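Local coordinates for carboxyltransferase domain-containing protein (Pyrococcus horikoshii, PDB 2PHC) that is of unknown function but probably binds ATP and acts as a hydrolase, being built on a cyclophilin-like carboxyltransferase domain fold, at residues S9-S14 with E64-Y69; P39-E44 with L59-E64; E44-P47 with L52-I55; P98-V103 with L109-V114; E116-P121 with E142-P147. All coordinates share one frame; numbering follows the deposited sequence.

Contact 1 (S9-S14 with E64-Y69)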
# COMPACT_ATOMS: atom_id res chain seq x y z
N SER A 9 -12.97 30.76 -5.28
CA SER A 9 -13.12 29.96 -6.47
C SER A 9 -12.18 28.73 -6.46
O SER A 9 -11.55 28.43 -7.44
CB SER A 9 -12.90 30.85 -7.68
OG SER A 9 -14.05 31.68 -7.86
N ALA A 10 -12.13 28.03 -5.32
CA ALA A 10 -11.18 26.95 -5.12
C ALA A 10 -11.64 25.88 -4.19
O ALA A 10 -12.30 26.15 -3.18
CB ALA A 10 -9.82 27.50 -4.59
N PHE A 11 -11.20 24.65 -4.45
CA PHE A 11 -11.45 23.53 -3.51
C PHE A 11 -10.16 22.80 -3.16
O PHE A 11 -9.27 22.78 -3.91
CB PHE A 11 -12.49 22.52 -4.10
CG PHE A 11 -13.89 23.10 -4.22
CD1 PHE A 11 -14.29 23.77 -5.35
CD2 PHE A 11 -14.79 22.99 -3.16
CE1 PHE A 11 -15.53 24.33 -5.43
CE2 PHE A 11 -16.02 23.57 -3.26
CZ PHE A 11 -16.39 24.21 -4.42
N LEU A 12 -10.09 22.21 -1.99
CA LEU A 12 -8.96 21.44 -1.63
C LEU A 12 -9.45 20.03 -1.32
O LEU A 12 -10.38 19.86 -0.50
CB LEU A 12 -8.32 22.05 -0.36
CG LEU A 12 -6.98 21.49 0.13
CD1 LEU A 12 -5.77 21.95 -0.68
CD2 LEU A 12 -6.78 21.75 1.64
N ILE A 13 -8.95 19.13 -2.13
CA ILE A 13 -8.88 17.77 -1.83
C ILE A 13 -7.66 17.47 -1.07
O ILE A 13 -6.57 17.70 -1.39
CB ILE A 13 -8.98 16.90 -3.07
CG1 ILE A 13 -10.00 17.47 -4.03
CG2 ILE A 13 -9.37 15.51 -2.72
CD1 ILE A 13 -9.61 17.39 -5.41
N SER A 14 -7.93 16.81 -0.05
CA SER A 14 -7.28 16.77 1.27
C SER A 14 -7.22 15.33 1.81
O SER A 14 -8.11 14.55 1.55
CB SER A 14 -8.03 17.68 2.28
OG SER A 14 -7.38 17.57 3.51
N GLU A 64 -21.29 24.66 -7.29
CA GLU A 64 -21.93 23.55 -6.66
C GLU A 64 -21.66 22.42 -7.58
O GLU A 64 -21.49 21.32 -7.18
CB GLU A 64 -23.43 23.78 -6.55
CG GLU A 64 -23.88 24.62 -5.38
N GLU A 65 -21.62 22.76 -8.84
CA GLU A 65 -21.12 21.93 -9.93
C GLU A 65 -19.70 21.45 -9.63
O GLU A 65 -19.40 20.29 -9.81
CB GLU A 65 -21.05 22.68 -11.26
CG GLU A 65 -22.30 22.69 -12.14
CD GLU A 65 -22.38 23.96 -13.06
OE1 GLU A 65 -23.08 24.94 -12.66
OE2 GLU A 65 -21.76 23.97 -14.15
N VAL A 66 -18.83 22.36 -9.21
CA VAL A 66 -17.40 22.04 -9.13
C VAL A 66 -17.22 21.14 -7.97
O VAL A 66 -16.54 20.14 -8.08
CB VAL A 66 -16.54 23.24 -9.06
CG1 VAL A 66 -15.04 22.84 -8.66
CG2 VAL A 66 -16.56 23.90 -10.43
N GLU A 67 -17.94 21.45 -6.89
CA GLU A 67 -17.85 20.63 -5.75
C GLU A 67 -18.27 19.17 -6.06
O GLU A 67 -17.54 18.22 -5.67
CB GLU A 67 -18.69 21.20 -4.64
CG GLU A 67 -18.69 20.32 -3.45
CD GLU A 67 -19.53 20.91 -2.38
OE1 GLU A 67 -20.57 21.55 -2.74
OE2 GLU A 67 -19.16 20.71 -1.19
N SER A 68 -19.42 19.03 -6.78
CA SER A 68 -20.03 17.73 -7.07
C SER A 68 -19.10 16.95 -7.90
O SER A 68 -18.89 15.79 -7.61
CB SER A 68 -21.42 17.84 -7.78
OG SER A 68 -22.39 18.44 -6.90
N TYR A 69 -18.57 17.56 -8.95
CA TYR A 69 -17.69 16.89 -9.87
C TYR A 69 -16.42 16.28 -9.18
O TYR A 69 -15.87 15.26 -9.66
CB TYR A 69 -17.23 17.96 -10.86
CG TYR A 69 -16.24 17.50 -11.91
CD1 TYR A 69 -16.65 17.31 -13.23
CD2 TYR A 69 -14.86 17.29 -11.60
CE1 TYR A 69 -15.76 16.93 -14.22
CE2 TYR A 69 -13.93 16.90 -12.60
CZ TYR A 69 -14.43 16.69 -13.89
OH TYR A 69 -13.60 16.32 -14.94
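Phe11 reaches from strand 10-14 onto Val66 and Glu67 in a helix-on-sheet contact: helix 63-82, which follows the hairpin, packs on part of one face of a four-stranded antiparallel sheet, beside helix 21-37. The joining force is apolar, and one aromatic ring does the work for the strand. CG of Phe11 lies anti to its own carbonyl carbon (chi1 -68°), which swings the ring off the strand and across to the helix. One flank of the ring takes the methyl CG1 of Val66, 3.5 Å from Phe11 CD1 and approaching at a slant to the ring plane. The far end of the ring rests on the first part of Glu67: CZ of Phe11 lies 3.8 Å from CB of Glu67. The backbone carbon CA of Glu67 sits 4.1 Å above one face of the Phe11 ring, displaced toward its rim. The aliphatic start of Glu67 is the apolar partner; beyond CG the chain is extended, and its carboxylate makes a long, weak ion pair with Lys71.

Aromatic contact is added by Tyr63, one turn back on the helix, whose ring meets that of Phe11 edge to face. The backbone of Phe11 is pinned by hydrogen bonding to Val54, and Val66 also touches Tyr56, Trp41 and Ala61.

Polar bonds here stay inside the helix. Glu64 O is gripped by Ser68 twice, from opposite faces of its carbonyl plane: by the backbone N at 3.1 Å and by OG at 3.0 Å.

Contact 2 (P39-E44 with L59-E64)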
# COMPACT_ATOMS: atom_id res chain seq x y z
N PRO A 39 -11.78 19.36 -17.71
CA PRO A 39 -13.00 20.13 -17.70
C PRO A 39 -12.78 21.60 -18.03
O PRO A 39 -11.79 22.21 -17.70
CB PRO A 39 -13.54 19.89 -16.30
CG PRO A 39 -12.43 19.49 -15.53
CD PRO A 39 -11.42 18.89 -16.37
N GLU A 40 -13.75 22.15 -18.73
CA GLU A 40 -13.69 23.45 -19.39
C GLU A 40 -13.59 24.56 -18.37
O GLU A 40 -13.09 25.62 -18.68
CB GLU A 40 -14.92 23.68 -20.35
CG GLU A 40 -14.55 23.43 -21.84
CD GLU A 40 -15.67 23.72 -22.91
OE1 GLU A 40 -15.38 23.47 -24.13
OE2 GLU A 40 -16.80 24.17 -22.52
N TRP A 41 -14.01 24.26 -17.15
CA TRP A 41 -13.96 25.20 -16.05
C TRP A 41 -12.64 25.23 -15.26
O TRP A 41 -12.55 26.01 -14.29
CB TRP A 41 -15.11 24.99 -15.09
CG TRP A 41 -15.33 23.59 -14.63
CD1 TRP A 41 -16.29 22.71 -15.07
CD2 TRP A 41 -14.60 22.87 -13.58
NE1 TRP A 41 -16.20 21.50 -14.38
CE2 TRP A 41 -15.18 21.57 -13.47
CE3 TRP A 41 -13.50 23.19 -12.74
CZ2 TRP A 41 -14.70 20.60 -12.56
CZ3 TRP A 41 -13.02 22.19 -11.84
CH2 TRP A 41 -13.62 20.93 -11.77
N LEU A 42 -11.65 24.43 -15.68
CA LEU A 42 -10.37 24.20 -14.89
C LEU A 42 -9.44 25.37 -15.01
O LEU A 42 -9.04 25.74 -16.14
CB LEU A 42 -9.55 22.92 -15.32
CG LEU A 42 -8.34 22.62 -14.38
CD1 LEU A 42 -8.83 22.48 -12.92
CD2 LEU A 42 -7.57 21.36 -14.80
N VAL A 43 -9.04 25.91 -13.89
CA VAL A 43 -7.96 26.87 -14.00
C VAL A 43 -6.51 26.31 -13.63
O VAL A 43 -5.61 26.27 -14.46
CB VAL A 43 -8.40 28.19 -13.38
CG1 VAL A 43 -7.21 29.16 -13.11
CG2 VAL A 43 -9.54 28.82 -14.26
N GLU A 44 -6.37 25.79 -12.41
CA GLU A 44 -5.12 25.39 -11.91
C GLU A 44 -5.33 24.15 -10.99
O GLU A 44 -6.40 23.96 -10.43
CB GLU A 44 -4.49 26.55 -11.11
CG GLU A 44 -3.06 26.28 -10.59
CD GLU A 44 -2.17 27.54 -10.39
OE1 GLU A 44 -0.92 27.39 -10.64
OE2 GLU A 44 -2.67 28.63 -9.96
N LEU A 59 -17.20 31.66 -13.83
CA LEU A 59 -18.10 32.10 -14.87
C LEU A 59 -18.51 30.92 -15.72
O LEU A 59 -19.48 30.99 -16.51
CB LEU A 59 -17.44 33.20 -15.74
CG LEU A 59 -17.16 34.55 -14.99
CD1 LEU A 59 -16.63 35.62 -15.91
CD2 LEU A 59 -18.36 35.09 -14.19
N LYS A 60 -17.76 29.82 -15.54
CA LYS A 60 -17.82 28.62 -16.38
C LYS A 60 -18.58 27.51 -15.66
O LYS A 60 -19.20 26.66 -16.29
CB LYS A 60 -16.41 28.13 -16.72
CG LYS A 60 -15.68 28.86 -17.81
CD LYS A 60 -16.04 28.32 -19.14
CE LYS A 60 -14.90 28.58 -20.14
NZ LYS A 60 -14.52 30.01 -20.28
N ALA A 61 -18.43 27.50 -14.38
CA ALA A 61 -18.87 26.39 -13.66
C ALA A 61 -19.41 27.05 -12.51
O ALA A 61 -18.84 27.90 -11.93
CB ALA A 61 -17.78 25.50 -13.30
N SER A 62 -20.49 26.54 -11.99
CA SER A 62 -20.93 27.00 -10.72
C SER A 62 -20.21 26.37 -9.55
O SER A 62 -19.58 25.38 -9.67
CB SER A 62 -22.43 26.87 -10.62
OG SER A 62 -22.82 26.02 -9.59
N TYR A 63 -20.30 26.98 -8.40
CA TYR A 63 -19.64 26.44 -7.26
C TYR A 63 -20.06 25.01 -6.97
O TYR A 63 -19.29 24.24 -6.47
CB TYR A 63 -19.82 27.36 -6.08
CG TYR A 63 -19.59 26.78 -4.72
CD1 TYR A 63 -18.73 27.38 -3.84
CD2 TYR A 63 -20.23 25.67 -4.30
CE1 TYR A 63 -18.53 26.89 -2.62
CE2 TYR A 63 -20.04 25.19 -3.10
CZ TYR A 63 -19.19 25.79 -2.26
OH TYR A 63 -18.99 25.29 -1.04
N GLU A 64 -21.29 24.66 -7.29
CA GLU A 64 -21.93 23.55 -6.66
C GLU A 64 -21.66 22.42 -7.58
O GLU A 64 -21.49 21.32 -7.18
CB GLU A 64 -23.43 23.78 -6.55
CG GLU A 64 -23.88 24.62 -5.38
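A type I beta turn from Pro39 to Leu42 presents Trp41 to Lys60 and Ala61, the residues that lead into the start of helix 63-82. The turn is closed by Leu42 N, which donates to Pro39 O at 3.0 Å. CG of Trp41 stands between its backbone N and carbonyl carbon, a crowded position (chi1 50°), and the indole therefore turns away from the opposing loop although CB points at it. What touches is the root of the side chain: CB of Trp41 is 3.3 Å from CB of Ala61, a tight fit. Ala61 CB also lies 3.4 Å from Trp41 CG. Within the turn, Pro39 CB lies 3.6 Å above one face of the Trp41 ring, displaced toward its rim.

Lys60 contributes its aliphatic part, CB meeting Trp41 CB at 3.8 Å. Bends at chi2 and chi4 carry its CE past the carbonyl oxygen of Glu40, while Lys60 NZ stays 6.7 Å from Glu40 OE2, so any attraction between the charges acts at a distance. Ser62 is the N-cap of the helix: its OG accepts a nearly straight bond (172°) from Glu64 N at 3.1 Å.

Beyond the turn, Val43 and Glu44 both face Ile55 in a classic beta bulge at the start of strand 42-48. Trp41 itself is wedged between strand and helix, touching Tyr56 of strand 51-56 and Val66 of helix 63-82, with Tyr69 meeting its ring edge to face.

Contact 3 (E44-P47 with L52-I55)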
# COMPACT_ATOMS: atom_id res chain seq x y z
N GLU A 44 -6.37 25.79 -12.41
CA GLU A 44 -5.12 25.39 -11.91
C GLU A 44 -5.33 24.15 -10.99
O GLU A 44 -6.40 23.96 -10.43
CB GLU A 44 -4.49 26.55 -11.11
CG GLU A 44 -3.06 26.28 -10.59
CD GLU A 44 -2.17 27.54 -10.39
OE1 GLU A 44 -0.92 27.39 -10.64
OE2 GLU A 44 -2.67 28.63 -9.96
N LEU A 45 -4.28 23.35 -10.90
CA LEU A 45 -4.20 22.22 -9.96
C LEU A 45 -2.83 22.34 -9.26
O LEU A 45 -1.83 22.44 -9.90
CB LEU A 45 -4.25 20.86 -10.76
CG LEU A 45 -5.57 20.36 -11.35
CD1 LEU A 45 -5.31 19.07 -12.03
CD2 LEU A 45 -6.67 20.20 -10.28
N VAL A 46 -2.82 22.32 -7.95
CA VAL A 46 -1.57 22.51 -7.19
C VAL A 46 -1.56 21.34 -6.25
O VAL A 46 -2.30 21.33 -5.29
CB VAL A 46 -1.58 23.90 -6.37
CG1 VAL A 46 -0.18 24.24 -5.83
CG2 VAL A 46 -2.16 25.12 -7.23
N PRO A 47 -0.83 20.29 -6.60
CA PRO A 47 -0.68 19.16 -5.67
C PRO A 47 0.12 19.61 -4.46
O PRO A 47 1.00 20.41 -4.64
CB PRO A 47 0.08 18.12 -6.52
CG PRO A 47 0.85 18.92 -7.58
CD PRO A 47 -0.16 20.03 -7.90
N LEU A 52 -4.77 18.29 -2.80
CA LEU A 52 -4.75 18.92 -4.08
C LEU A 52 -5.64 20.09 -4.16
O LEU A 52 -6.79 20.00 -3.94
CB LEU A 52 -5.10 17.94 -5.16
CG LEU A 52 -5.30 18.39 -6.58
CD1 LEU A 52 -4.02 18.66 -7.19
CD2 LEU A 52 -5.95 17.29 -7.24
N LEU A 53 -5.07 21.22 -4.51
CA LEU A 53 -5.81 22.42 -4.69
C LEU A 53 -6.35 22.55 -6.08
O LEU A 53 -5.67 22.34 -7.02
CB LEU A 53 -5.00 23.62 -4.26
CG LEU A 53 -5.73 24.96 -4.22
CD1 LEU A 53 -6.72 25.02 -3.18
CD2 LEU A 53 -4.79 26.06 -4.14
N VAL A 54 -7.62 22.84 -6.17
CA VAL A 54 -8.30 22.93 -7.40
C VAL A 54 -8.99 24.29 -7.51
O VAL A 54 -9.74 24.72 -6.66
CB VAL A 54 -9.38 21.80 -7.60
CG1 VAL A 54 -9.84 21.77 -9.08
CG2 VAL A 54 -8.76 20.47 -7.26
N ILE A 55 -8.70 24.92 -8.62
CA ILE A 55 -9.21 26.23 -8.88
C ILE A 55 -9.86 26.34 -10.23
O ILE A 55 -9.42 25.68 -11.17
CB ILE A 55 -7.95 27.20 -8.99
CG1 ILE A 55 -7.21 27.30 -7.65
CG2 ILE A 55 -8.31 28.61 -9.49
CD1 ILE A 55 -5.84 27.83 -7.79
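Glu44 and Val46 pair with Ile55 and Leu53 through four backbone hydrogen bonds, which zip strands 42-48 and 51-56 into an antiparallel hairpin with an angle of 169° between the two segments. The shortest is Leu53 N to Val46 O, 2.9 Å; the longest, Glu44 N to Ile55 O at 3.3 Å, has its donor well above the carbonyl plane. Between these pairs Leu45 CA adds a CH...O contact to Leu53 O at 3.3 Å.

On one face, CG of Leu45 lies anti to the carbonyl carbon (chi1 -75°), and the chain then carries CD2 across the non-hydrogen-bonded pair to both methyls of Val54, 3.7 Å from CG1. From the other strand Leu52 reaches across to Pro47, its CD1 3.6 Å from Pro47 N. On the opposite face, Val46 and Leu53 stand side by side, as do Glu44 and Ile55, whose CD1 lies 3.8 Å from Glu44 CB.

Further out, helix 21-37 covers the Leu45 and Pro47 face, Ala31 and Ile34 meeting Leu45, and strand 10-14 flanks strand 51-56. Within this chain 42-48 is the outermost strand, and Pro47, lacking an N-H, occupies a non-hydrogen-bonded pair, where the hairpin loses no bond by it.

Contact 4 (P98-V103 with L109-V114)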
# COMPACT_ATOMS: atom_id res chain seq x y z
N PRO A 98 9.00 -15.10 13.87
CA PRO A 98 10.02 -15.12 14.94
C PRO A 98 10.78 -13.83 15.19
O PRO A 98 11.33 -13.59 16.30
CB PRO A 98 11.00 -16.21 14.48
CG PRO A 98 10.58 -16.57 13.08
CD PRO A 98 9.17 -16.22 12.93
N ASP A 99 10.83 -12.99 14.19
CA ASP A 99 11.74 -11.91 14.18
C ASP A 99 11.04 -10.60 14.51
O ASP A 99 11.62 -9.57 14.46
CB ASP A 99 12.39 -11.84 12.82
CG ASP A 99 13.28 -13.01 12.50
OD1 ASP A 99 14.08 -13.40 13.32
OD2 ASP A 99 13.22 -13.51 11.40
N ILE A 100 9.76 -10.64 14.83
CA ILE A 100 9.00 -9.42 15.00
C ILE A 100 9.40 -8.64 16.22
O ILE A 100 9.31 -7.46 16.26
CB ILE A 100 7.49 -9.64 14.95
CG1 ILE A 100 6.75 -8.34 14.69
CG2 ILE A 100 6.97 -10.28 16.21
CD1 ILE A 100 5.34 -8.51 14.43
N GLU A 101 9.86 -9.34 17.23
CA GLU A 101 10.27 -8.67 18.44
C GLU A 101 11.51 -7.89 18.22
O GLU A 101 11.65 -6.79 18.76
CB GLU A 101 10.37 -9.68 19.65
CG GLU A 101 9.00 -10.40 20.02
CD GLU A 101 8.81 -11.80 19.31
OE1 GLU A 101 9.54 -12.17 18.32
OE2 GLU A 101 7.91 -12.56 19.74
N PHE A 102 12.45 -8.43 17.44
CA PHE A 102 13.70 -7.68 17.14
C PHE A 102 13.39 -6.47 16.24
O PHE A 102 14.08 -5.40 16.29
CB PHE A 102 14.70 -8.63 16.48
CG PHE A 102 15.92 -7.94 15.93
CD1 PHE A 102 17.16 -8.01 16.61
CD2 PHE A 102 15.86 -7.21 14.72
CE1 PHE A 102 18.25 -7.37 16.12
CE2 PHE A 102 16.97 -6.52 14.27
CZ PHE A 102 18.17 -6.62 14.93
N VAL A 103 12.39 -6.62 15.36
CA VAL A 103 12.03 -5.51 14.42
C VAL A 103 11.53 -4.32 15.22
O VAL A 103 11.97 -3.23 15.01
CB VAL A 103 10.92 -5.86 13.39
CG1 VAL A 103 10.47 -4.55 12.66
CG2 VAL A 103 11.41 -6.92 12.42
N LEU A 109 9.68 0.30 19.15
CA LEU A 109 8.24 0.23 19.08
C LEU A 109 7.79 -1.04 19.78
O LEU A 109 8.58 -1.96 20.00
CB LEU A 109 7.77 0.16 17.60
CG LEU A 109 8.10 1.23 16.53
CD1 LEU A 109 8.03 0.69 15.08
CD2 LEU A 109 7.23 2.51 16.68
N SER A 110 6.52 -1.12 20.08
CA SER A 110 5.91 -2.38 20.43
C SER A 110 5.66 -3.25 19.24
O SER A 110 5.62 -2.79 18.15
CB SER A 110 4.58 -2.21 21.19
OG SER A 110 3.60 -1.60 20.36
N VAL A 111 5.45 -4.51 19.51
CA VAL A 111 5.08 -5.44 18.49
C VAL A 111 3.75 -5.03 17.82
O VAL A 111 3.69 -5.01 16.56
CB VAL A 111 5.00 -6.87 19.05
CG1 VAL A 111 4.32 -7.76 18.10
CG2 VAL A 111 6.38 -7.42 19.32
N ASP A 112 2.71 -4.72 18.62
CA ASP A 112 1.42 -4.25 18.06
C ASP A 112 1.59 -3.06 17.04
O ASP A 112 0.82 -2.98 16.08
CB ASP A 112 0.48 -3.78 19.20
CG ASP A 112 -0.27 -4.94 19.88
OD1 ASP A 112 0.03 -6.15 19.57
OD2 ASP A 112 -1.17 -4.61 20.73
N ASP A 113 2.54 -2.15 17.33
CA ASP A 113 2.92 -1.03 16.48
C ASP A 113 3.55 -1.48 15.15
O ASP A 113 3.20 -0.96 14.13
CB ASP A 113 3.89 -0.08 17.19
CG ASP A 113 3.25 0.71 18.39
OD1 ASP A 113 1.99 0.87 18.49
OD2 ASP A 113 4.05 1.18 19.25
N VAL A 114 4.53 -2.38 15.19
CA VAL A 114 5.01 -3.05 13.98
C VAL A 114 3.83 -3.55 13.13
O VAL A 114 3.75 -3.26 11.94
CB VAL A 114 6.02 -4.21 14.28
CG1 VAL A 114 6.43 -5.02 12.95
CG2 VAL A 114 7.26 -3.63 14.96
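Ile100 of helix 100-107 fits against Val111 and Val114 of helix 111-119, the core of a wholly apolar contact between two consecutive helices joined by a short loop. With CG1 anti to the backbone N (chi1 -162°), the long branch of Ile100 extends to the second helix. It slides past Val114 in the opposite direction, bringing Ile100 CG1 to 3.8 Å from Val114 CG1. Its tip, CD1, also meets Val111 CG1 at 3.9 Å, the two side chains crossing nearly at right angles. One turn further along, Val103 CG1 closes the packing against Val114 CG2 at 4.1 Å. An alanine in place of Ile100 is likely to take the partner from Val111 CG1, leave Val114 CG1 with Val103 alone on this side, and open a gap between the helices.

The outer side is looser. Glu101, solvent-exposed, meets Val111 chiefly through CG, 4.0 Å from Val111 CG2, and its chain is bent at chi2. Nearby, Ser110 and Asp113 form a capping box that starts helix 111-119: Asp113 N donates to Ser110 OG at 3.3 Å, and the return bond from Ser110 N to Asp113 OD2 is weak.

The buried side of the pair rests on the seven-stranded sheet, Ile100 and Val103 both touching Ile182 of strand 180-184. Asp99, just ahead of the first helix, ties it to that strand through Ile181 and makes a salt bridge with Arg153.

Contact 5 (E116-P121 with E142-P147)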
# COMPACT_ATOMS: atom_id res chain seq x y z
N GLU A 116 0.62 -2.61 12.94
CA GLU A 116 -0.23 -1.53 12.44
C GLU A 116 0.49 -0.79 11.34
O GLU A 116 -0.09 -0.48 10.33
CB GLU A 116 -0.56 -0.52 13.57
CG GLU A 116 -0.87 0.95 13.13
CD GLU A 116 -2.36 1.15 12.74
OE1 GLU A 116 -3.23 0.42 13.35
OE2 GLU A 116 -2.67 2.02 11.84
N ILE A 117 1.79 -0.54 11.56
CA ILE A 117 2.65 0.17 10.65
C ILE A 117 2.91 -0.64 9.41
O ILE A 117 2.82 -0.10 8.31
CB ILE A 117 3.92 0.54 11.34
CG1 ILE A 117 3.58 1.50 12.49
CG2 ILE A 117 4.97 1.19 10.39
CD1 ILE A 117 4.82 1.84 13.34
N HIS A 118 3.27 -1.90 9.57
CA HIS A 118 3.25 -2.85 8.50
C HIS A 118 1.96 -3.06 7.67
O HIS A 118 2.02 -3.15 6.43
CB HIS A 118 3.72 -4.22 8.95
CG HIS A 118 4.15 -5.04 7.81
ND1 HIS A 118 3.31 -5.92 7.15
CD2 HIS A 118 5.32 -5.06 7.16
CE1 HIS A 118 3.96 -6.46 6.14
NE2 HIS A 118 5.17 -5.93 6.10
N SER A 119 0.83 -3.22 8.33
CA SER A 119 -0.38 -3.52 7.61
C SER A 119 -1.21 -2.24 7.18
O SER A 119 -2.20 -2.36 6.45
CB SER A 119 -1.24 -4.47 8.44
OG SER A 119 -1.85 -3.75 9.53
N LYS A 120 -0.78 -1.04 7.57
CA LYS A 120 -1.45 0.18 7.20
C LYS A 120 -1.28 0.57 5.69
O LYS A 120 -2.27 0.77 5.04
CB LYS A 120 -1.07 1.33 8.19
CG LYS A 120 -1.58 2.78 7.85
CE LYS A 120 -4.94 3.50 5.56
NZ LYS A 120 -4.22 3.20 4.25
N PRO A 121 -0.07 0.61 5.13
CA PRO A 121 -0.02 1.04 3.72
C PRO A 121 -0.65 0.14 2.65
O PRO A 121 -0.87 -1.08 2.81
CB PRO A 121 1.47 1.17 3.41
CG PRO A 121 2.22 1.02 4.78
CD PRO A 121 1.25 0.33 5.70
N GLU A 142 9.14 3.61 6.66
CA GLU A 142 10.52 3.50 7.15
C GLU A 142 10.75 3.26 8.68
O GLU A 142 11.85 2.86 9.09
CB GLU A 142 11.33 4.69 6.65
CG GLU A 142 11.42 4.61 5.16
CD GLU A 142 12.19 5.72 4.48
OE1 GLU A 142 12.90 6.54 5.16
OE2 GLU A 142 12.06 5.75 3.22
N ARG A 143 9.73 3.48 9.49
CA ARG A 143 9.83 3.30 10.92
C ARG A 143 10.00 1.86 11.30
O ARG A 143 10.35 1.56 12.47
CB ARG A 143 8.61 3.89 11.62
CG ARG A 143 8.57 5.40 11.66
CD ARG A 143 7.21 5.82 12.25
NE ARG A 143 6.08 5.61 11.35
CZ ARG A 143 4.79 5.60 11.70
NH1 ARG A 143 4.43 5.74 12.98
NH2 ARG A 143 3.85 5.42 10.77
N ILE A 144 9.66 0.96 10.37
CA ILE A 144 9.92 -0.48 10.57
C ILE A 144 11.09 -1.09 9.77
O ILE A 144 11.30 -2.28 9.79
CB ILE A 144 8.65 -1.30 10.49
CG1 ILE A 144 7.96 -1.15 9.14
CG2 ILE A 144 7.71 -0.90 11.62
CD1 ILE A 144 6.99 -2.27 8.94
N ALA A 145 11.89 -0.21 9.14
CA ALA A 145 13.10 -0.59 8.40
C ALA A 145 14.04 -1.46 9.29
O ALA A 145 14.30 -1.07 10.44
CB ALA A 145 13.82 0.69 7.91
N THR A 146 14.55 -2.59 8.80
CA THR A 146 15.38 -3.50 9.64
C THR A 146 16.27 -4.31 8.77
O THR A 146 15.77 -5.07 7.88
CB THR A 146 14.53 -4.50 10.52
OG1 THR A 146 13.52 -3.79 11.22
CG2 THR A 146 15.43 -5.22 11.57
N PRO A 147 17.60 -4.26 9.06
CA PRO A 147 18.57 -5.04 8.24
C PRO A 147 18.33 -6.53 8.37
O PRO A 147 17.64 -6.90 9.27
CB PRO A 147 19.95 -4.63 8.76
CG PRO A 147 19.69 -4.24 10.21
CD PRO A 147 18.28 -3.52 10.14
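Ile117, near the end of helix 111-119, faces Ile144 at the close of the 3-10 segment 142-144, their CA atoms 7.3 Å apart and no hydrogen bond joining the two backbones. The two isoleucines slide past each other, CG2 of Ile117 touching CG2 of Ile144 at 3.7 Å. Ile117 also sends its CD1 over one face of the Arg143 guanidinium, 3.9 Å from NH1, where a kink at chi3 has brought the arginine over the helix; NH2 of Arg143 is engaged in a salt bridge with Asp141.

Ile144 has CG1 between its backbone N and carbonyl carbon (chi1 60°), which carries CD1 to the edge of the His118 ring, close to its plane and 3.7 Å from CD2. Replacement of Ile144 by alanine would probably strip this edge of its apolar neighbour and leave Ile117 CG2 poorly packed. The nitrogens of His118 are satisfied beyond the contact, ND1 by Tyr92 OH and NE2 by Thr168 OG1, and these two bonds restrain the rotation of the ring.

The contact thus lays the helix and the loop after strand 134-138 over the seven-stranded sheet: His118 touches Val161 and Ile182, Ile144 rests on Ile163, and Leu109 from the preceding interhelical loop meets both isoleucines.

Overall arrangement
The five contacts fall into two clusters at the ends of an elongated chain. Contacts 1, 2 and 3 build one unit of antiparallel sheet and packed helices, with centres 9 to 12 Å apart: contacts 1 and 2 share helix 63-82, contacts 2 and 3 share strand 42-48, and strands 10-14 and 51-56 are sheet neighbours. Contacts 4 and 5, centres 10 Å apart, share helix 111-119 and meet where Phe102 and Val103 touch Thr146. Between the clusters, the centres of contacts 1 and 4 are about 42 Å apart, and the nearest atoms of contacts 1 and 5 about 12 Å. No ligand is part of the five contacts, which do not locate the probable nucleotide site.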